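Local coordinates for protein enoyl CoA hydratase/isomerase (Crotonase) (Legionella pneumophila subsp. pneumophila, PDB 3I47) that probably acts as an enoyl-CoA hydratase or isomerase of the crotonase family, at residues G116-C121 against L177-H182. Numbering follows the deposited sequence.
Sequences GLAAAC and LNLVQH
L179 reaches the last turn of helix 113-120 with a single methyl group, CD1, which lies against A118 and A119, over the peptide that joins them. The closest approach is to A119, whose CB lies 3.8 Å from L179 CD1. L179 CD1 is also 3.9 Å from A119 N, in van der Waals contact. Toward A118 the fit is slacker: A118 CB points at the loop, yet it stays 4.4 Å from L179 CD1. The small alanines let the leucine tip come this near to the main chain, and A119 CA and L179 CA are 6.0 Å apart. With CG opposite the backbone N (chi1 179°) and chi2 at 58°, the branch end swings CD1 closer to the helix than the first bond of the side chain points. No hydrogen bond joins the two segments; their side chains meet only through methyl groups, and the contact buries a modest 117 Å².

Around this spot the packing continues, since A119 also touches Y149, V150 and A153 of helix 147-154, while L179 meets I154 and F132. The other side of the loop is much looser. N178, with positive phi, closes helix 171-176 in a Schellman motif, and its side chain is exposed, well away from 116-121. Beyond L179, Q181 bonds through OE1 to A124 N and through NE2 to D122 O, tying the loop to the start of strand 123-127. Helix 113-120 leads, after C121 and D122, into that strand, and 182-184 lies parallel beside it as an edge strand, within this chain, of the six-stranded mixed sheet. L179 thus packs the last loop of the long connection between these strands against the helix preceding the first, in the ClpP/crotonase fold, a spiral of beta-beta-alpha units.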
loop_
_atom_site.group_PDB
_atom_site.type_symbol
_atom_site.label_atom_id
_atom_site.label_comp_id
_atom_site.label_asym_id
_atom_site.label_seq_id
_atom_site.Cartn_x
_atom_site.Cartn_y
_atom_site.Cartn_z
ATOM N N GLY A 116 -2.949 -8.308 2.828
ATOM C CA GLY A 116 -3.559 -7.688 1.651
ATOM C C GLY A 116 -3.213 -6.214 1.518
ATOM O O GLY A 116 -2.993 -5.727 0.404
ATOM N N LEU A 117 -3.184 -5.481 2.630
ATOM C CA LEU A 117 -2.841 -4.056 2.562
ATOM C C LEU A 117 -1.472 -3.824 1.933
ATOM O O LEU A 117 -1.306 -2.894 1.140
ATOM C CB LEU A 117 -2.880 -3.389 3.939
ATOM C CG LEU A 117 -4.210 -3.312 4.674
ATOM C CD1 LEU A 117 -4.006 -2.449 5.914
ATOM C CD2 LEU A 117 -5.334 -2.739 3.801
ATOM N N ALA A 118 -0.503 -4.677 2.275
ATOM C CA ALA A 118 0.833 -4.600 1.688
ATOM C C ALA A 118 0.766 -4.754 0.170
ATOM O O ALA A 118 1.449 -4.047 -0.556
ATOM C CB ALA A 118 1.763 -5.665 2.301
ATOM N N ALA A 119 -0.075 -5.669 -0.313
ATOM C CA ALA A 119 -0.227 -5.875 -1.752
ATOM C C ALA A 119 -0.962 -4.731 -2.467
ATOM O O ALA A 119 -0.694 -4.453 -3.636
ATOM C CB ALA A 119 -0.930 -7.215 -2.014
ATOM N N ALA A 120 -1.897 -4.068 -1.780
ATOM C CA ALA A 120 -2.671 -3.000 -2.395
ATOM C C ALA A 120 -1.848 -1.734 -2.581
ATOM O O ALA A 120 -2.099 -0.949 -3.504
ATOM C CB ALA A 120 -3.908 -2.690 -1.536
ATOM N N CYS A 121 -0.895 -1.528 -1.675
ATOM C CA CYS A 121 0.014 -0.379 -1.767
ATOM C C CYS A 121 0.977 -0.563 -2.940
ATOM O O CYS A 121 1.242 -1.687 -3.365
ATOM C CB CYS A 121 0.807 -0.213 -0.475
ATOM S SG CYS A 121 -0.204 0.408 0.898
ATOM N N LEU A 177 9.210 -12.938 -3.630
ATOM C CA LEU A 177 7.959 -13.002 -4.384
ATOM C C LEU A 177 7.446 -11.657 -4.873
ATOM O O LEU A 177 6.446 -11.604 -5.601
ATOM C CB LEU A 177 6.873 -13.688 -3.555
ATOM C CG LEU A 177 7.046 -15.181 -3.278
ATOM C CD1 LEU A 177 5.922 -15.661 -2.384
ATOM C CD2 LEU A 177 7.110 -16.008 -4.573
ATOM N N ASN A 178 8.129 -10.580 -4.471
ATOM C CA ASN A 178 7.773 -9.207 -4.821
ATOM C C ASN A 178 6.553 -8.658 -4.077
ATOM O O ASN A 178 6.021 -7.615 -4.467
ATOM C CB ASN A 178 7.540 -9.036 -6.340
ATOM C CG ASN A 178 8.828 -9.031 -7.165
ATOM O OD1 ASN A 178 9.942 -9.016 -6.641
ATOM N ND2 ASN A 178 8.664 -9.038 -8.486
ATOM N N LEU A 179 6.110 -9.331 -3.013
ATOM C CA LEU A 179 5.087 -8.733 -2.143
ATOM C C LEU A 179 5.693 -7.516 -1.461
ATOM O O LEU A 179 5.050 -6.460 -1.362
ATOM C CB LEU A 179 4.592 -9.736 -1.099
ATOM C CG LEU A 179 3.538 -9.204 -0.107
ATOM C CD1 LEU A 179 2.320 -8.690 -0.860
ATOM C CD2 LEU A 179 3.150 -10.307 0.865
ATOM N N VAL A 180 6.919 -7.675 -0.972
ATOM C CA VAL A 180 7.670 -6.523 -0.456
ATOM C C VAL A 180 8.869 -6.276 -1.350
ATOM O O VAL A 180 9.437 -7.226 -1.927
ATOM C CB VAL A 180 8.109 -6.658 1.032
ATOM C CG1 VAL A 180 6.919 -6.983 1.917
ATOM C CG2 VAL A 180 9.178 -7.660 1.210
ATOM N N GLN A 181 9.249 -5.005 -1.461
ATOM C CA GLN A 181 10.377 -4.616 -2.322
ATOM C C GLN A 181 11.631 -4.209 -1.568
ATOM O O GLN A 181 12.680 -3.971 -2.196
ATOM C CB GLN A 181 9.964 -3.478 -3.256
ATOM C CG GLN A 181 8.901 -3.836 -4.283
ATOM C CD GLN A 181 7.530 -3.291 -3.942
ATOM O OE1 GLN A 181 7.093 -3.344 -2.800
ATOM N NE2 GLN A 181 6.839 -2.767 -4.950
ATOM N N HIS A 182 11.526 -4.108 -0.237
ATOM C CA HIS A 182 12.643 -3.777 0.636
ATOM C C HIS A 182 12.505 -4.562 1.921
ATOM O O HIS A 182 11.407 -4.670 2.468
ATOM C CB HIS A 182 12.641 -2.283 0.986
ATOM C CG HIS A 182 12.686 -1.391 -0.210
ATOM N ND1 HIS A 182 13.866 -1.021 -0.816
ATOM C CD2 HIS A 182 11.692 -0.823 -0.935
ATOM C CE1 HIS A 182 13.596 -0.249 -1.855
ATOM N NE2 HIS A 182 12.286 -0.121 -1.956
#